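Local structure of xylose isomerase-like TIM barrel domain-containing protein (Thermus thermophilus, 3AYV) at residues S53-F58 with R92-S97; R132-N137 with P183-L188; R77-L82 with G120-R125. The protein is of uncertain function but binds several zinc ions in a TIM barrel resembling AP endonuclease IV-type enzymes, and may take part in protection against oxidative stress. All coordinates share one frame; numbering follows the deposited sequence.

Contact 1 of 3, residues S53-F58 with R92-S97; sequences SVHLPF and RAVFHS. With ZN (zinc ion), chain E.
His55 and His96 converge on one zinc ion from neighbouring strands, their ring planes 77° apart. Each binds through NE2, His55 at 2.3 Å and His96 at 2.4 Å from the metal; the two nitrogens are close because they share it. His55 ND1 donates to Leu56 O, 2.8 Å away, on a carbonyl lone pair and in the ring plane, which fixes the rotation of the imidazole. Phe58 lies obliquely over one face of the His96 ring, planes at 38°, with Phe58 CD1 3.5 Å from His96 CE1. Phe58 CG sits between backbone N and carbonyl carbon (chi1 66°), which brings the phenyl back over the histidine, and Phe58 CB adds a CH-pi contact. On the face of Val54 and Ala93, Val54 CG2 meets Ala93 CB at 3.6 Å; Leu56 CD1 lies against Ala93 CB and Phe95 CB. Parallel backbone hydrogen bonds, continued past the first strand by Leu56 N to Val94 O at 2.8 Å, set the register. Glu136 and two waters complete the zinc shell. Strands 52-55 and 92-96, joined through helix 68-87, form a beta-alpha-beta unit of the TIM barrel with metal ligands at the C-terminal ends of its strands.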
loop_
_atom_site.group_PDB
_atom_site.type_symbol
_atom_site.label_atom_id
_atom_site.label_comp_id
_atom_site.label_asym_id
_atom_site.label_seq_id
_atom_site.Cartn_x
_atom_site.Cartn_y
_atom_site.Cartn_z
ATOM N N SER A 53 2.105 4.229 9.211
ATOM C CA SER A 53 2.476 4.424 7.821
ATOM C C SER A 53 1.253 5.055 7.159
ATOM O O SER A 53 0.200 5.170 7.781
ATOM C CB SER A 53 2.873 3.098 7.158
ATOM O OG SER A 53 1.934 2.056 7.407
ATOM N N VAL A 54 1.389 5.508 5.913
ATOM C CA VAL A 54 0.222 6.090 5.239
ATOM C C VAL A 54 0.034 5.450 3.875
ATOM O O VAL A 54 0.986 4.949 3.277
ATOM C CB VAL A 54 0.301 7.633 5.031
ATOM C CG1 VAL A 54 0.504 8.381 6.357
ATOM C CG2 VAL A 54 1.401 7.974 4.038
ATOM N N HIS A 55 -1.212 5.467 3.402
ATOM C CA HIS A 55 -1.493 5.175 1.985
ATOM C C HIS A 55 -1.764 6.502 1.308
ATOM O O HIS A 55 -2.677 7.238 1.694
ATOM C CB HIS A 55 -2.713 4.257 1.858
ATOM C CG HIS A 55 -2.804 3.589 0.525
ATOM N ND1 HIS A 55 -2.821 4.294 -0.667
ATOM C CD2 HIS A 55 -2.840 2.279 0.189
ATOM C CE1 HIS A 55 -2.873 3.438 -1.676
ATOM N NE2 HIS A 55 -2.899 2.213 -1.183
ATOM N N LEU A 56 -0.928 6.850 0.324
ATOM C CA LEU A 56 -1.063 8.086 -0.411
ATOM C C LEU A 56 -2.314 8.034 -1.284
ATOM O O LEU A 56 -2.850 6.959 -1.510
ATOM C CB LEU A 56 0.192 8.356 -1.246
ATOM C CG LEU A 56 1.467 8.543 -0.416
ATOM C CD1 LEU A 56 2.671 8.584 -1.305
ATOM C CD2 LEU A 56 1.377 9.875 0.393
ATOM N N PRO A 57 -2.834 9.200 -1.684
ATOM C CA PRO A 57 -4.012 9.198 -2.579
ATOM C C PRO A 57 -3.746 8.364 -3.835
ATOM O O PRO A 57 -2.573 8.253 -4.268
ATOM C CB PRO A 57 -4.154 10.682 -2.947
ATOM C CG PRO A 57 -3.601 11.403 -1.684
ATOM C CD PRO A 57 -2.410 10.574 -1.337
ATOM N N PHE A 58 -4.808 7.786 -4.415
ATOM C CA PHE A 58 -4.647 7.003 -5.635
ATOM C C PHE A 58 -5.849 7.046 -6.587
ATOM O O PHE A 58 -5.679 6.777 -7.777
ATOM C CB PHE A 58 -4.348 5.534 -5.311
ATOM C CG PHE A 58 -5.489 4.824 -4.644
ATOM C CD1 PHE A 58 -6.418 4.088 -5.403
ATOM C CD2 PHE A 58 -5.649 4.890 -3.257
ATOM C CE1 PHE A 58 -7.477 3.444 -4.792
ATOM C CE2 PHE A 58 -6.720 4.240 -2.618
ATOM C CZ PHE A 58 -7.632 3.516 -3.385
ATOM N N ARG A 92 6.622 4.904 6.520
ATOM C CA ARG A 92 6.484 4.500 5.105
ATOM C C ARG A 92 5.249 5.144 4.486
ATOM O O ARG A 92 4.286 5.484 5.199
ATOM C CB ARG A 92 6.331 2.974 5.033
ATOM C CG ARG A 92 7.559 2.210 5.485
ATOM C CD ARG A 92 7.239 0.805 5.990
ATOM N NE ARG A 92 8.499 0.099 6.237
ATOM C CZ ARG A 92 8.699 -1.204 6.069
ATOM N NH1 ARG A 92 7.728 -1.990 5.633
ATOM N NH2 ARG A 92 9.902 -1.718 6.328
ATOM N N ALA A 93 5.269 5.302 3.151
ATOM C CA ALA A 93 4.107 5.830 2.420
ATOM C C ALA A 93 3.937 4.952 1.205
ATOM O O ALA A 93 4.908 4.714 0.452
ATOM C CB ALA A 93 4.314 7.307 1.990
ATOM N N VAL A 94 2.712 4.482 0.997
ATOM C CA VAL A 94 2.445 3.502 -0.066
ATOM C C VAL A 94 1.657 4.196 -1.166
ATOM O O VAL A 94 0.776 5.021 -0.878
ATOM C CB VAL A 94 1.591 2.328 0.479
ATOM C CG1 VAL A 94 1.286 1.322 -0.638
ATOM C CG2 VAL A 94 2.326 1.612 1.640
ATOM N N PHE A 95 1.947 3.844 -2.428
ATOM C CA PHE A 95 1.243 4.462 -3.552
ATOM C C PHE A 95 1.115 3.426 -4.677
ATOM O O PHE A 95 1.806 2.383 -4.679
ATOM C CB PHE A 95 1.960 5.754 -4.025
ATOM C CG PHE A 95 3.215 5.482 -4.813
ATOM C CD1 PHE A 95 4.408 5.188 -4.153
ATOM C CD2 PHE A 95 3.203 5.507 -6.212
ATOM C CE1 PHE A 95 5.564 4.895 -4.866
ATOM C CE2 PHE A 95 4.368 5.222 -6.949
ATOM C CZ PHE A 95 5.553 4.918 -6.269
ATOM N N HIS A 96 0.188 3.681 -5.602
ATOM C CA HIS A 96 -0.018 2.796 -6.756
ATOM C C HIS A 96 0.693 3.347 -7.984
ATOM O O HIS A 96 0.968 4.546 -8.040
ATOM C CB HIS A 96 -1.516 2.770 -7.121
ATOM C CG HIS A 96 -2.377 2.096 -6.105
ATOM N ND1 HIS A 96 -3.727 1.900 -6.309
ATOM C CD2 HIS A 96 -2.096 1.549 -4.902
ATOM C CE1 HIS A 96 -4.246 1.285 -5.259
ATOM N NE2 HIS A 96 -3.281 1.073 -4.388
ATOM N N SER A 97 0.934 2.501 -8.993
ATOM C CA SER A 97 1.623 2.989 -10.218
ATOM C C SER A 97 0.783 3.918 -11.106
ATOM O O SER A 97 1.340 4.651 -11.945
ATOM C CB SER A 97 2.151 1.814 -11.058
ATOM O OG SER A 97 1.086 1.215 -11.801
HETATM ZN ZN ZN E . -3.278 0.178 -2.173
HETATM O O HOH W 1 -1.104 6.381 -5.846
HETATM O O HOH W 2 -4.188 -0.761 -0.525
HETATM O O HOH W 3 -5.705 0.252 -2.561
#

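Contact 2 of 3, residues R132-N137 with P183-L188; sequences RLLLEN and PEHLHL. With ZN (zinc ion), chain F; ZN (zinc ion), chain E.
Across the interior of the TIM barrel, strands 132-136 and 185-188 meet through side chains alone, and Glu136 and His187 together bind a zinc ion of the metal cluster. The strands are not neighbours, since strand 158-162 runs between them; the CA atoms of Glu136 and His187 are 8.6 Å apart. The Glu136 carboxylate bridges two metals: OE1 lies 1.9 Å from the zinc ion that His55 and His96 also bind, and OE2 lies 2.1 Å from the second, which His187 ND1 holds at 2.4 Å. Glu136 reaches this point with CG anti to its backbone N (chi1 178°) and an extended chain. Its carboxylate plane stands 76° from the His187 ring. Asp162 and Glu223 complete the protein ligands of the second zinc, a water is shared by both ions, and the far nitrogen of His187, NE2, is hydrogen-bonded to Glu27.

Toward the N-terminal end of the pair Arg132 grips Glu184 side-on. NE binds OE1 of Glu184 at 2.8 Å and NH2 binds OE2 at 2.9 Å, the latter nearly straight and on the syn lone pair; guanidinium and carboxylate are almost coplanar. Arg132 NH1 goes elsewhere, to Gly155 O. Leu134 separates this salt bridge from the metals: its CD1 sits over a face of the His185 ring, 3.7 Å from the centroid, while CD2 lies against the Glu184 carboxylate.

Chemically, the contact has a salt bridge at one end and a metal site at the other, with Leu134 packed on the His185 ring between them. The bidentate salt bridge holds both planar groups in orientation, and the hydrogen bond to Glu27 probably orients His187 and may strengthen its donation to zinc.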
loop_
_atom_site.group_PDB
_atom_site.type_symbol
_atom_site.label_atom_id
_atom_site.label_comp_id
_atom_site.label_asym_id
_atom_site.label_seq_id
_atom_site.Cartn_x
_atom_site.Cartn_y
_atom_site.Cartn_z
ATOM N N ARG A 132 10.011 6.371 3.895
ATOM C CA ARG A 132 10.336 5.322 2.929
ATOM C C ARG A 132 9.156 5.155 1.952
ATOM O O ARG A 132 8.033 4.933 2.397
ATOM C CB ARG A 132 10.563 4.008 3.678
ATOM C CG ARG A 132 10.721 2.750 2.818
ATOM C CD ARG A 132 11.977 2.817 1.921
ATOM N NE ARG A 132 12.273 1.520 1.316
ATOM C CZ ARG A 132 13.231 1.325 0.414
ATOM N NH1 ARG A 132 13.983 2.349 0.038
ATOM N NH2 ARG A 132 13.440 0.113 -0.115
ATOM N N LEU A 133 9.420 5.272 0.644
ATOM C CA LEU A 133 8.347 5.245 -0.376
ATOM C C LEU A 133 8.188 3.840 -0.900
ATOM O O LEU A 133 9.174 3.182 -1.233
ATOM C CB LEU A 133 8.697 6.173 -1.544
ATOM C CG LEU A 133 7.620 6.606 -2.525
ATOM C CD1 LEU A 133 6.491 7.393 -1.809
ATOM C CD2 LEU A 133 8.195 7.448 -3.667
ATOM N N LEU A 134 6.943 3.371 -0.990
ATOM C CA LEU A 134 6.703 1.987 -1.403
ATOM C C LEU A 134 5.684 1.964 -2.516
ATOM O O LEU A 134 4.607 2.517 -2.375
ATOM C CB LEU A 134 6.163 1.130 -0.248
ATOM C CG LEU A 134 6.999 1.142 1.033
ATOM C CD1 LEU A 134 6.188 0.547 2.172
ATOM C CD2 LEU A 134 8.290 0.349 0.780
ATOM N N LEU A 135 6.030 1.290 -3.603
ATOM C CA LEU A 135 5.089 1.078 -4.708
ATOM C C LEU A 135 4.354 -0.241 -4.533
ATOM O O LEU A 135 4.978 -1.291 -4.353
ATOM C CB LEU A 135 5.890 1.086 -6.037
ATOM C CG LEU A 135 5.188 0.758 -7.365
ATOM C CD1 LEU A 135 3.980 1.675 -7.549
ATOM C CD2 LEU A 135 6.198 0.929 -8.470
ATOM N N GLU A 136 3.016 -0.189 -4.608
ATOM C CA GLU A 136 2.157 -1.372 -4.407
ATOM C C GLU A 136 1.654 -1.865 -5.768
ATOM O O GLU A 136 1.362 -1.034 -6.642
ATOM C CB GLU A 136 0.974 -0.957 -3.526
ATOM C CG GLU A 136 -0.026 -2.025 -3.265
ATOM C CD GLU A 136 -1.331 -1.488 -2.703
ATOM O OE1 GLU A 136 -1.411 -0.336 -2.256
ATOM O OE2 GLU A 136 -2.302 -2.239 -2.700
ATOM N N ASN A 137 1.591 -3.189 -5.978
ATOM C CA ASN A 137 0.991 -3.687 -7.227
ATOM C C ASN A 137 -0.525 -3.458 -7.169
ATOM O O ASN A 137 -1.149 -3.630 -6.112
ATOM C CB ASN A 137 1.286 -5.181 -7.463
ATOM C CG ASN A 137 0.795 -6.079 -6.317
ATOM O OD1 ASN A 137 1.260 -5.957 -5.185
ATOM N ND2 ASN A 137 -0.167 -6.977 -6.617
ATOM N N PRO A 183 9.149 -7.883 -1.451
ATOM C CA PRO A 183 8.358 -6.878 -0.730
ATOM C C PRO A 183 8.816 -6.681 0.711
ATOM O O PRO A 183 9.004 -7.669 1.446
ATOM C CB PRO A 183 6.924 -7.457 -0.751
ATOM C CG PRO A 183 7.097 -8.928 -0.975
ATOM C CD PRO A 183 8.352 -9.065 -1.840
ATOM N N GLU A 184 8.965 -5.433 1.120
ATOM C CA GLU A 184 9.285 -5.155 2.499
ATOM C C GLU A 184 8.033 -4.871 3.321
ATOM O O GLU A 184 8.114 -4.708 4.537
ATOM C CB GLU A 184 10.334 -4.033 2.609
ATOM C CG GLU A 184 9.856 -2.649 2.222
ATOM C CD GLU A 184 11.004 -1.710 1.909
ATOM O OE1 GLU A 184 11.121 -0.700 2.621
ATOM O OE2 GLU A 184 11.766 -1.975 0.950
ATOM N N HIS A 185 6.873 -4.867 2.645
ATOM C CA HIS A 185 5.619 -4.375 3.207
ATOM C C HIS A 185 4.564 -5.235 2.553
ATOM O O HIS A 185 4.599 -5.455 1.333
ATOM C CB HIS A 185 5.422 -2.919 2.781
ATOM C CG HIS A 185 4.649 -2.081 3.741
ATOM N ND1 HIS A 185 3.374 -1.631 3.473
ATOM C CD2 HIS A 185 4.986 -1.560 4.941
ATOM C CE1 HIS A 185 2.959 -0.863 4.466
ATOM N NE2 HIS A 185 3.917 -0.820 5.379
ATOM N N LEU A 186 3.648 -5.773 3.351
ATOM C CA LEU A 186 2.608 -6.627 2.785
ATOM C C LEU A 186 1.241 -6.105 3.115
ATOM O O LEU A 186 0.976 -5.702 4.257
ATOM C CB LEU A 186 2.756 -8.092 3.230
ATOM C CG LEU A 186 3.910 -8.741 2.458
ATOM C CD1 LEU A 186 5.169 -8.732 3.310
ATOM C CD2 LEU A 186 3.566 -10.141 1.912
ATOM N N HIS A 187 0.392 -6.063 2.090
ATOM C CA HIS A 187 -1.013 -5.731 2.266
ATOM C C HIS A 187 -1.779 -7.034 2.301
ATOM O O HIS A 187 -1.787 -7.785 1.325
ATOM C CB HIS A 187 -1.489 -4.835 1.125
ATOM C CG HIS A 187 -1.213 -3.384 1.351
ATOM N ND1 HIS A 187 -1.676 -2.402 0.505
ATOM C CD2 HIS A 187 -0.550 -2.740 2.344
ATOM C CE1 HIS A 187 -1.275 -1.217 0.938
ATOM N NE2 HIS A 187 -0.602 -1.393 2.060
ATOM N N LEU A 188 -2.402 -7.308 3.444
ATOM C CA LEU A 188 -3.015 -8.613 3.694
ATOM C C LEU A 188 -4.522 -8.559 3.774
ATOM O O LEU A 188 -5.080 -7.697 4.446
ATOM C CB LEU A 188 -2.494 -9.197 4.999
ATOM C CG LEU A 188 -0.976 -9.445 5.075
ATOM C CD1 LEU A 188 -0.719 -10.009 6.479
ATOM C CD2 LEU A 188 -0.553 -10.440 4.025
HETATM ZN ZN ZN F . -3.371 -3.087 -1.081
HETATM ZN ZN ZN E . -3.278 0.178 -2.173
HETATM O O HOH W 2 -4.188 -0.761 -0.525
HETATM O O HOH W 3 -5.705 0.252 -2.561
HETATM O O HOH W 4 -5.783 -2.913 -1.178
#

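Contact 3 of 3, residues R77-L82 with G120-R125; sequences RLLFGL and GLVVRR
Leu79 and Leu82 of helix 68-87 press their methyls against one side of helix 120-129. Leu79 CD2 lies 3.7 Å from Arg125 CB and equally close to the backbone oxygen of Leu121, so a single methyl rests on the surface between successive turns. Leu82, one turn later in its own helix, sets CD1 3.5 Å from Val122 O and 3.8 Å from Val122 CG1, its side chain crossing that of Val122 at about a right angle. The two methyls of Val122 meet different leucines: CG1 Leu82, and CG2 Leu78 CD1, a looser contact at 4.2 Å. Its first torsion (chi1 -174°) sets CG1 beside the carbonyl carbon and CG2 beside the backbone N, the spread that serves both leucines.

Next to these leucines lies the polar part of Arg125. The aliphatic start of Arg125 covers Leu79, then turns about its CB-CG bond so that NE reaches a water at 2.8 Å, which also makes a weak hydrogen bond to Leu79 O; NH2 forms a salt bridge with Asp83. The two helix segments run almost parallel, 3° apart with axes 9.8 Å from each other, and on the barrel side Leu133 of strand 132-136 touches both Leu82 and Val122.

The direct contacts are van der Waals ones, some of them methyls against backbone oxygens; the hydrogen-bonded link between the segments runs through water. The arginine therefore plays two parts: methylenes against leucine, and a charged end paired with Asp83.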
loop_
_atom_site.group_PDB
_atom_site.type_symbol
_atom_site.label_atom_id
_atom_site.label_comp_id
_atom_site.label_asym_id
_atom_site.label_seq_id
_atom_site.Cartn_x
_atom_site.Cartn_y
_atom_site.Cartn_z
ATOM N N ARG A 77 -0.970 15.668 -5.367
ATOM C CA ARG A 77 -1.522 14.724 -4.387
ATOM C C ARG A 77 -0.437 13.881 -3.681
ATOM O O ARG A 77 -0.488 13.686 -2.431
ATOM C CB ARG A 77 -2.546 13.790 -5.054
ATOM C CG ARG A 77 -3.872 14.473 -5.422
ATOM C CD ARG A 77 -4.732 14.661 -4.208
ATOM N NE ARG A 77 -6.071 15.194 -4.495
ATOM C CZ ARG A 77 -6.508 16.392 -4.126
ATOM N NH1 ARG A 77 -5.707 17.238 -3.472
ATOM N NH2 ARG A 77 -7.757 16.741 -4.396
ATOM N N LEU A 78 0.514 13.347 -4.459
ATOM C CA LEU A 78 1.581 12.545 -3.878
ATOM C C LEU A 78 2.507 13.394 -2.972
ATOM O O LEU A 78 2.824 12.985 -1.856
ATOM C CB LEU A 78 2.410 11.845 -4.964
ATOM C CG LEU A 78 1.604 10.826 -5.790
ATOM C CD1 LEU A 78 2.524 10.224 -6.831
ATOM C CD2 LEU A 78 1.033 9.709 -4.877
ATOM N N LEU A 79 2.896 14.559 -3.457
ATOM C CA LEU A 79 3.796 15.463 -2.705
ATOM C C LEU A 79 3.151 15.993 -1.410
ATOM O O LEU A 79 3.782 15.971 -0.334
ATOM C CB LEU A 79 4.278 16.598 -3.603
ATOM C CG LEU A 79 5.197 16.197 -4.773
ATOM C CD1 LEU A 79 5.453 17.429 -5.647
ATOM C CD2 LEU A 79 6.517 15.596 -4.286
ATOM N N PHE A 80 1.894 16.406 -1.492
ATOM C CA PHE A 80 1.193 16.899 -0.307
ATOM C C PHE A 80 0.943 15.775 0.688
ATOM O O PHE A 80 1.170 15.941 1.904
ATOM C CB PHE A 80 -0.097 17.636 -0.668
ATOM C CG PHE A 80 -0.589 18.542 0.442
ATOM C CD1 PHE A 80 0.315 19.348 1.143
ATOM C CD2 PHE A 80 -1.920 18.558 0.805
ATOM C CE1 PHE A 80 -0.121 20.176 2.183
ATOM C CE2 PHE A 80 -2.372 19.397 1.843
ATOM C CZ PHE A 80 -1.482 20.192 2.524
ATOM N N GLY A 81 0.543 14.609 0.171
ATOM C CA GLY A 81 0.368 13.417 0.988
ATOM C C GLY A 81 1.664 13.087 1.735
ATOM O O GLY A 81 1.618 12.692 2.914
ATOM N N LEU A 82 2.806 13.249 1.060
ATOM C CA LEU A 82 4.100 12.982 1.723
ATOM C C LEU A 82 4.344 14.003 2.850
ATOM O O LEU A 82 4.809 13.630 3.928
ATOM C CB LEU A 82 5.279 12.964 0.735
ATOM C CG LEU A 82 5.484 11.682 -0.089
ATOM C CD1 LEU A 82 6.532 11.928 -1.157
ATOM C CD2 LEU A 82 5.848 10.440 0.777
ATOM N N GLY A 120 10.666 10.876 -10.004
ATOM C CA GLY A 120 11.896 11.578 -9.544
ATOM C C GLY A 120 11.638 12.521 -8.364
ATOM O O GLY A 120 12.278 12.383 -7.312
ATOM N N LEU A 121 10.704 13.461 -8.535
ATOM C CA LEU A 121 10.391 14.478 -7.494
ATOM C C LEU A 121 9.758 13.878 -6.255
ATOM O O LEU A 121 9.947 14.374 -5.143
ATOM C CB LEU A 121 9.479 15.583 -8.035
ATOM C CG LEU A 121 10.045 16.549 -9.080
ATOM C CD1 LEU A 121 8.956 17.570 -9.447
ATOM C CD2 LEU A 121 11.369 17.254 -8.652
ATOM N N VAL A 122 8.980 12.813 -6.453
ATOM C CA VAL A 122 8.327 12.145 -5.342
ATOM C C VAL A 122 9.331 11.385 -4.480
ATOM O O VAL A 122 9.303 11.500 -3.249
ATOM C CB VAL A 122 7.224 11.192 -5.844
ATOM C CG1 VAL A 122 6.446 10.596 -4.664
ATOM C CG2 VAL A 122 6.305 11.984 -6.744
ATOM N N VAL A 123 10.223 10.631 -5.120
ATOM C CA VAL A 123 11.292 9.927 -4.398
ATOM C C VAL A 123 12.187 10.945 -3.652
ATOM O O VAL A 123 12.582 10.712 -2.495
ATOM C CB VAL A 123 12.128 9.052 -5.354
ATOM C CG1 VAL A 123 13.355 8.438 -4.650
ATOM C CG2 VAL A 123 11.237 7.903 -5.874
ATOM N N ARG A 124 12.487 12.056 -4.320
ATOM C CA ARG A 124 13.337 13.086 -3.710
ATOM C C ARG A 124 12.664 13.693 -2.480
ATOM O O ARG A 124 13.327 13.889 -1.436
ATOM C CB ARG A 124 13.741 14.157 -4.729
ATOM C CG ARG A 124 14.690 13.638 -5.830
ATOM C CD ARG A 124 14.826 14.684 -6.959
ATOM N NE ARG A 124 15.275 15.979 -6.439
ATOM C CZ ARG A 124 15.578 17.039 -7.191
ATOM N NH1 ARG A 124 15.469 16.983 -8.516
ATOM N NH2 ARG A 124 15.992 18.166 -6.615
ATOM N N ARG A 125 11.355 13.951 -2.568
ATOM C CA ARG A 125 10.605 14.527 -1.438
ATOM C C ARG A 125 10.567 13.555 -0.256
ATOM O O ARG A 125 10.748 13.964 0.899
ATOM C CB ARG A 125 9.165 14.953 -1.853
ATOM C CG ARG A 125 8.367 15.705 -0.770
ATOM C CD ARG A 125 9.119 16.971 -0.276
ATOM N NE ARG A 125 8.316 17.788 0.656
ATOM C CZ ARG A 125 8.806 18.447 1.710
ATOM N NH1 ARG A 125 10.103 18.388 2.003
ATOM N NH2 ARG A 125 7.999 19.149 2.500
HETATM O O HOH W 5 5.968 18.182 -0.737
#

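In the fold
All three contacts belong to one eight-stranded parallel TIM barrel. Contacts 1 and 2, with centres about 9 Å apart, lie within it and share a zinc ion and two waters; strands 92-96 and 132-136 are neighbours, joined by probable backbone hydrogen bonds. Contact 3 lies in the outer helical layer, its centre about 10 Å from contact 1 and 16 Å from contact 2. Along the chain contacts 1 and 3 interleave: helix 68-87 lies between strands 52-55 and 92-96, and helix 120-129 follows them, while contact 2 opens after both have closed. Leu56 and Ala93 pack outward on helix 68-87, and Leu133 on both helices, connecting the metal-bearing strands to their outer cover.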